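PDB 2G5X: ribosome-inactivating protein from Lychnis chalcedonica, which is lychnin, a plant protein of the ribosome-inactivating family, built from a mixed beta-sheet and a set of helices. Local coordinates for residues F144-G149 with G154-K159; I182-G185 with S189-A192. All blocks are in the same frame, centred on the assembly; numbering follows the deposited sequence. Where two conformers were deposited one is given.

Interaction 1: F144-G149 with G154-K159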
ATOM      1  N   PHE A 144       2.843  -5.989  11.974  1.00  7.13           N
ATOM      2  CA  PHE A 144       3.601  -6.980  11.214  1.00  8.44           C
ATOM      3  C   PHE A 144       3.832  -8.226  12.081  1.00  8.50           C
ATOM      4  O   PHE A 144       3.574  -9.356  11.658  1.00  9.04           O
ATOM      5  CB  PHE A 144       4.937  -6.346  10.796  1.00  7.29           C
ATOM      6  CG  PHE A 144       5.786  -7.195   9.877  1.00  7.38           C
ATOM      7  CD1 PHE A 144       6.183  -6.699   8.638  1.00  9.45           C
ATOM      8  CD2 PHE A 144       6.253  -8.445  10.276  1.00  8.72           C
ATOM      9  CE1 PHE A 144       7.038  -7.434   7.812  1.00  8.38           C
ATOM     10  CE2 PHE A 144       7.106  -9.187   9.459  1.00  8.65           C
ATOM     11  CZ  PHE A 144       7.502  -8.682   8.227  1.00  8.56           C
ATOM     12  N   THR A 145       4.298  -8.004  13.305  1.00  7.73           N
ATOM     13  CA  THR A 145       4.586  -9.092  14.240  1.00  7.81           C
ATOM     14  C   THR A 145       3.374  -9.963  14.578  1.00  8.15           C
ATOM     15  O   THR A 145       3.512 -11.163  14.816  1.00  8.66           O
ATOM     16  CB  THR A 145       5.185  -8.529  15.544  1.00  8.19           C
ATOM     17  OG1 THR A 145       6.409  -7.854  15.242  1.00  7.39           O
ATOM     18  CG2 THR A 145       5.468  -9.648  16.540  1.00 10.18           C
ATOM     19  N   ALA A 146       2.190  -9.363  14.592  1.00  7.38           N
ATOM     20  CA  ALA A 146       0.974 -10.107  14.907  1.00  7.68           C
ATOM     21  C   ALA A 146       0.491 -10.944  13.727  1.00  8.82           C
ATOM     22  O   ALA A 146      -0.427 -11.752  13.866  1.00  9.98           O
ATOM     23  CB  ALA A 146      -0.126  -9.144  15.345  1.00  9.13           C
ATOM     24  N   VAL A 147       1.120 -10.759  12.571  1.00  7.28           N
ATOM     25  CA  VAL A 147       0.734 -11.484  11.366  1.00  8.45           C
ATOM     26  C   VAL A 147       1.745 -12.510  10.854  1.00  7.02           C
ATOM     27  O   VAL A 147       1.410 -13.679  10.659  1.00  8.50           O
ATOM     28  CB  VAL A 147       0.420 -10.492  10.218  1.00  8.47           C
ATOM     29  CG1 VAL A 147       0.229 -11.239   8.904  1.00 12.20           C
ATOM     30  CG2 VAL A 147      -0.831  -9.699  10.561  1.00  9.19           C
ATOM     31  N   TYR A 148       2.981 -12.078  10.635  1.00  7.71           N
ATOM     32  CA  TYR A 148       4.006 -12.968  10.099  1.00  7.39           C
ATOM     33  C   TYR A 148       4.144 -14.349  10.751  1.00  7.55           C
ATOM     34  O   TYR A 148       4.401 -14.473  11.950  1.00  9.43           O
ATOM     35  CB  TYR A 148       5.366 -12.258  10.100  1.00  8.05           C
ATOM     36  CG  TYR A 148       6.492 -13.113   9.559  1.00  9.34           C
ATOM     37  CD1 TYR A 148       7.197 -13.979  10.396  1.00  9.70           C
ATOM     38  CD2 TYR A 148       6.832 -13.079   8.206  1.00  8.94           C
ATOM     39  CE1 TYR A 148       8.213 -14.792   9.899  1.00 10.34           C
ATOM     40  CE2 TYR A 148       7.845 -13.891   7.697  1.00 10.38           C
ATOM     41  CZ  TYR A 148       8.529 -14.744   8.550  1.00  9.77           C
ATOM     42  OH  TYR A 148       9.522 -15.559   8.057  1.00 11.20           O
ATOM     43  N   GLY A 149       3.961 -15.383   9.933  1.00  8.25           N
ATOM     44  CA  GLY A 149       4.095 -16.759  10.385  1.00  9.00           C
ATOM     45  C   GLY A 149       3.137 -17.278  11.439  1.00 10.80           C
ATOM     46  O   GLY A 149       3.391 -18.324  12.041  1.00 12.21           O
ATOM     47  N   GLY A 154      -9.150 -12.106  11.528  1.00 12.43           N
ATOM     48  CA  GLY A 154      -9.629 -10.976  10.751  1.00 11.12           C
ATOM     49  C   GLY A 154      -9.055  -9.652  11.227  1.00 11.64           C
ATOM     50  O   GLY A 154      -8.630  -8.824  10.420  1.00 10.51           O
ATOM     51  N   LYS A 155      -9.027  -9.452  12.542  1.00 11.46           N
ATOM     52  CA  LYS A 155      -8.515  -8.208  13.105  1.00 10.52           C
ATOM     53  C   LYS A 155      -7.035  -7.951  12.832  1.00 10.41           C
ATOM     54  O   LYS A 155      -6.668  -6.872  12.362  1.00  9.85           O
ATOM     55  CB  LYS A 155      -8.763  -8.162  14.614  1.00 12.35           C
ATOM     56  CG  LYS A 155      -8.296  -6.858  15.247  1.00 13.86           C
ATOM     57  CD  LYS A 155      -8.431  -6.864  16.762  1.00 17.39           C
ATOM     58  CE  LYS A 155      -7.829  -5.597  17.350  1.00 19.68           C
ATOM     59  NZ  LYS A 155      -7.915  -5.556  18.837  1.00 21.79           N
ATOM     60  N   ASN A 156      -6.181  -8.928  13.125  1.00  8.62           N
ATOM     61  CA  ASN A 156      -4.750  -8.744  12.904  1.00  9.25           C
ATOM     62  C   ASN A 156      -4.420  -8.474  11.436  1.00  7.38           C
ATOM     63  O   ASN A 156      -3.650  -7.562  11.126  1.00  7.74           O
ATOM     64  CB  ASN A 156      -3.960  -9.959  13.400  1.00  9.86           C
ATOM     65  CG  ASN A 156      -3.998 -10.105  14.912  1.00 14.86           C
ATOM     66  OD1 ASN A 156      -4.106  -9.116  15.646  1.00 16.01           O
ATOM     67  ND2 ASN A 156      -3.882 -11.341  15.389  1.00 14.80           N
ATOM     68  N   VAL A 157      -5.004  -9.254  10.534  1.00  6.07           N
ATOM     69  CA  VAL A 157      -4.748  -9.060   9.112  1.00  6.60           C
ATOM     70  C   VAL A 157      -5.259  -7.703   8.628  1.00  6.58           C
ATOM     71  O   VAL A 157      -4.555  -6.986   7.915  1.00  5.16           O
ATOM     72  CB  VAL A 157      -5.406 -10.174   8.268  1.00  6.50           C
ATOM     73  CG1 VAL A 157      -5.320  -9.831   6.782  1.00  8.75           C
ATOM     74  CG2 VAL A 157      -4.714 -11.507   8.542  1.00  7.13           C
ATOM     75  N   ALA A 158      -6.480  -7.353   9.021  1.00  6.25           N
ATOM     76  CA  ALA A 158      -7.078  -6.082   8.608  1.00  7.39           C
ATOM     77  C   ALA A 158      -6.284  -4.863   9.077  1.00  7.92           C
ATOM     78  O   ALA A 158      -6.114  -3.901   8.328  1.00  7.63           O
ATOM     79  CB  ALA A 158      -8.515  -5.992   9.118  1.00  7.35           C
ATOM     80  N   LYS A 159      -5.802  -4.902  10.316  1.00  8.16           N
ATOM     81  CA  LYS A 159      -5.037  -3.789  10.866  1.00  8.13           C
ATOM     82  C   LYS A 159      -3.719  -3.623  10.121  1.00  7.41           C
ATOM     83  O   LYS A 159      -3.340  -2.509   9.756  1.00  5.73           O
ATOM     84  CB  LYS A 159      -4.778  -4.020  12.355  1.00 11.75           C
ATOM     85  CG  LYS A 159      -6.003  -3.863  13.229  1.00 18.91           C
ATOM     86  CD  LYS A 159      -5.594  -3.525  14.654  1.00 22.16           C
ATOM     87  CE  LYS A 159      -4.572  -2.408  14.697  1.00 23.66           C
ATOM     88  NZ  LYS A 159      -4.472  -1.851  16.076  1.00 27.37           N
TER
HETATM   89  O   HOH W   1      -3.048 -12.933  13.145  1.00 13.30           O
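N156, in the first turn of helix 154-173, meets A146 and V147 near the C-terminal part of helix 137-145, and it does most of the work on its side of the contact. Its CA lies 6.2 Å from the CA of A146, the nearest backbone approach of the two segments. With chi1 at -68°, CG sits anti to the carbonyl carbon and the amide lies against A146, with N156 OD1 4.0 Å from A146 CB. The other branch, ND2, is 3.8 Å from A146 O, too long for a direct bond, and a water closes the gap: it donates to A146 O at 3.0 Å and accepts from N156 ND2 at 2.9 Å. The carbonyl and the amide are thus joined at one remove.

The contact brings two successive helices of this ribosome-inactivating protein together across a short connection. Here four residues separate the segments. At the start of the second helix the N156 backbone N is hydrogen-bonded to T153 OG1, while on the first side F144 O accepts from both V147 N and Y148 N.

The N156 backbone also takes part, since its O lies 3.6 Å from V147 CG2. With CG1 anti to the backbone N (chi1 171°), CG2 is left anti to the carbonyl carbon and faces N156, where it also approaches N156 CB at 4.2 Å.

V157 follows with a lighter touch, its backbone N 4.2 Å from the same V147 CG2. Its side chain packs on C115, whereas V147 is also covered by F152 and by F73 of strand 69-76, which places this buried valine between the helix start and the sheet.

Interaction 2: I182-G185 with S189-A192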
ATOM      1  N   ILE A 182       6.722  11.319   6.963  1.00  7.18           N
ATOM      2  CA  ILE A 182       8.107  11.676   7.250  1.00  8.01           C
ATOM      3  C   ILE A 182       8.220  12.532   8.511  1.00  8.93           C
ATOM      4  O   ILE A 182       9.090  12.297   9.354  1.00 10.39           O
ATOM      5  CB  ILE A 182       8.735  12.469   6.084  1.00  8.85           C
ATOM      6  CG1 ILE A 182       8.882  11.572   4.858  1.00 11.19           C
ATOM      7  CG2 ILE A 182      10.085  13.034   6.507  1.00 10.99           C
ATOM      8  CD1 ILE A 182       9.288  12.320   3.604  1.00 12.52           C
ATOM      9  N   ASN A 183       7.335  13.515   8.642  1.00  8.46           N
ATOM     10  CA  ASN A 183       7.377  14.425   9.783  1.00  8.55           C
ATOM     11  C   ASN A 183       6.727  13.949  11.077  1.00  8.78           C
ATOM     12  O   ASN A 183       7.145  14.364  12.160  1.00  9.50           O
ATOM     13  CB  ASN A 183       6.758  15.781   9.409  1.00  8.65           C
ATOM     14  CG  ASN A 183       7.586  16.549   8.396  1.00  9.11           C
ATOM     15  OD1 ASN A 183       7.346  16.478   7.187  1.00 12.80           O
ATOM     16  ND2 ASN A 183       8.570  17.288   8.884  1.00  8.42           N
ATOM     17  N   ARG A 184       5.726  13.080  10.973  1.00  8.30           N
ATOM     18  CA  ARG A 184       5.000  12.624  12.155  1.00  8.50           C
ATOM     19  C   ARG A 184       4.995  11.123  12.427  1.00  8.17           C
ATOM     20  O   ARG A 184       4.556  10.695  13.498  1.00  7.83           O
ATOM     21  CB  ARG A 184       3.544  13.095  12.056  1.00 11.27           C
ATOM     22  CG  ARG A 184       3.374  14.578  11.750  1.00 14.63           C
ATOM     23  CD  ARG A 184       1.966  14.880  11.253  1.00 19.97           C
ATOM     24  NE  ARG A 184       0.935  14.563  12.238  1.00 23.90           N
ATOM     25  CZ  ARG A 184      -0.372  14.621  11.992  1.00 25.94           C
ATOM     26  NH1 ARG A 184      -0.804  14.984  10.792  1.00 27.87           N
ATOM     27  NH2 ARG A 184      -1.245  14.318  12.941  1.00 26.55           N
ATOM     28  N   GLY A 185       5.471  10.319  11.481  1.00  6.97           N
ATOM     29  CA  GLY A 185       5.420   8.881  11.685  1.00  8.20           C
ATOM     30  C   GLY A 185       6.703   8.078  11.685  1.00  8.65           C
ATOM     31  O   GLY A 185       6.651   6.851  11.606  1.00  9.89           O
ATOM     32  N   SER A 189       3.709   8.102  16.371  1.00  9.17           N
ATOM     33  CA  SER A 189       2.520   7.613  15.687  1.00  8.98           C
ATOM     34  C   SER A 189       1.562   8.785  15.517  1.00  8.56           C
ATOM     35  O   SER A 189       1.613   9.752  16.278  1.00  9.37           O
ATOM     36  CB  SER A 189       1.843   6.514  16.506  0.50  9.08           C
ATOM     37  OG  SER A 189       1.307   7.039  17.703  0.50  8.98           O
ATOM     38  N   PHE A 190       0.700   8.709  14.509  1.00  8.86           N
ATOM     39  CA  PHE A 190      -0.274   9.766  14.270  1.00  7.79           C
ATOM     40  C   PHE A 190      -1.500   9.202  13.562  1.00  8.16           C
ATOM     41  O   PHE A 190      -1.467   8.090  13.032  1.00  7.53           O
ATOM     42  CB  PHE A 190       0.335  10.904  13.432  1.00  8.21           C
ATOM     43  CG  PHE A 190       0.533  10.563  11.975  1.00  9.02           C
ATOM     44  CD1 PHE A 190       1.573   9.732  11.570  1.00 10.44           C
ATOM     45  CD2 PHE A 190      -0.330  11.076  11.009  1.00 10.37           C
ATOM     46  CE1 PHE A 190       1.751   9.417  10.221  1.00 10.25           C
ATOM     47  CE2 PHE A 190      -0.163  10.769   9.660  1.00 11.26           C
ATOM     48  CZ  PHE A 190       0.880   9.937   9.264  1.00 11.38           C
ATOM     49  N   GLU A 191      -2.581   9.979  13.574  1.00  9.50           N
ATOM     50  CA  GLU A 191      -3.837   9.598  12.935  1.00  9.86           C
ATOM     51  C   GLU A 191      -4.055  10.492  11.710  1.00 10.76           C
ATOM     52  O   GLU A 191      -3.830  11.702  11.773  1.00 12.13           O
ATOM     53  CB  GLU A 191      -4.991   9.765  13.931  1.00 10.75           C
ATOM     54  CG  GLU A 191      -4.843   8.907  15.183  1.00 15.12           C
ATOM     55  CD  GLU A 191      -5.911   9.181  16.228  1.00 16.77           C
ATOM     56  OE1 GLU A 191      -5.933   8.464  17.249  1.00 17.94           O
ATOM     57  OE2 GLU A 191      -6.723  10.112  16.034  1.00 19.28           O
ATOM     58  N   ALA A 192      -4.487   9.898  10.601  1.00 10.56           N
ATOM     59  CA  ALA A 192      -4.702  10.647   9.362  1.00 10.81           C
ATOM     60  C   ALA A 192      -5.725  11.779   9.471  1.00 10.51           C
ATOM     61  O   ALA A 192      -5.474  12.892   9.013  1.00 10.83           O
ATOM     62  CB  ALA A 192      -5.106   9.691   8.237  1.00 11.16           C
TER
HETATM   63  O   HOH W   2       3.327  12.018  15.455  1.00 28.30           O
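The backbones of G185 and S189 come within 5.1 Å of each other, CA to CA, as the chain turns back just after helix 175-184, with G185 the first residue to depart from helical backbone angles. A water spans the turn, donating to R184 O at 2.7 Å and to S189 O at 3.0 Å, and so serves two carbonyls that could not bond to one another.

R184 and F190 cross at about a right angle. R184 CB lies over the face of the phenyl ring, 4.3 Å from its centroid and 27° off the ring normal, in a CH-pi contact. The arginine chain then bends at chi3 (62°), which brings the guanidinium back to the phenylalanine: F190 CD2 stands 3.7 Å from R184 CZ, over the centre of the guanidinium face. The two planes are inclined by 44°, so this is no parallel stack. G185 CA approaches the ring obliquely, 3.9 Å from F190 CD1.

F190 also packs on L135, and backbone hydrogen bonds tie G185 to V137 and F190 to L135, setting both ends of the turn against the same neighbouring piece of chain. Across the contact R184 offers its CB and a guanidinium face to F190, so the segments are probably held by CH-pi and van der Waals packing, together with the water bridge.

Overall arrangement
Interactions 1 and 2 come in series along the chain, and both lie at points where one helix gives way to another. Interaction 1 joins the end region of helix 137-145 to the start of helix 154-173; interaction 2 folds the chain leaving helix 175-184 back on itself ahead of helix 193-201. Helices 154-173 and 175-184 follow each other directly and connect the two sites. Their centres are about 21 Å apart and their nearest atoms about 10 Å, so they do not touch. Side chains of interaction 1 pack on strands 58-64 and 69-76, whereas I182 of interaction 2 packs on helix 10-25. In both, a water links the two segments on either side of a short connection between helices.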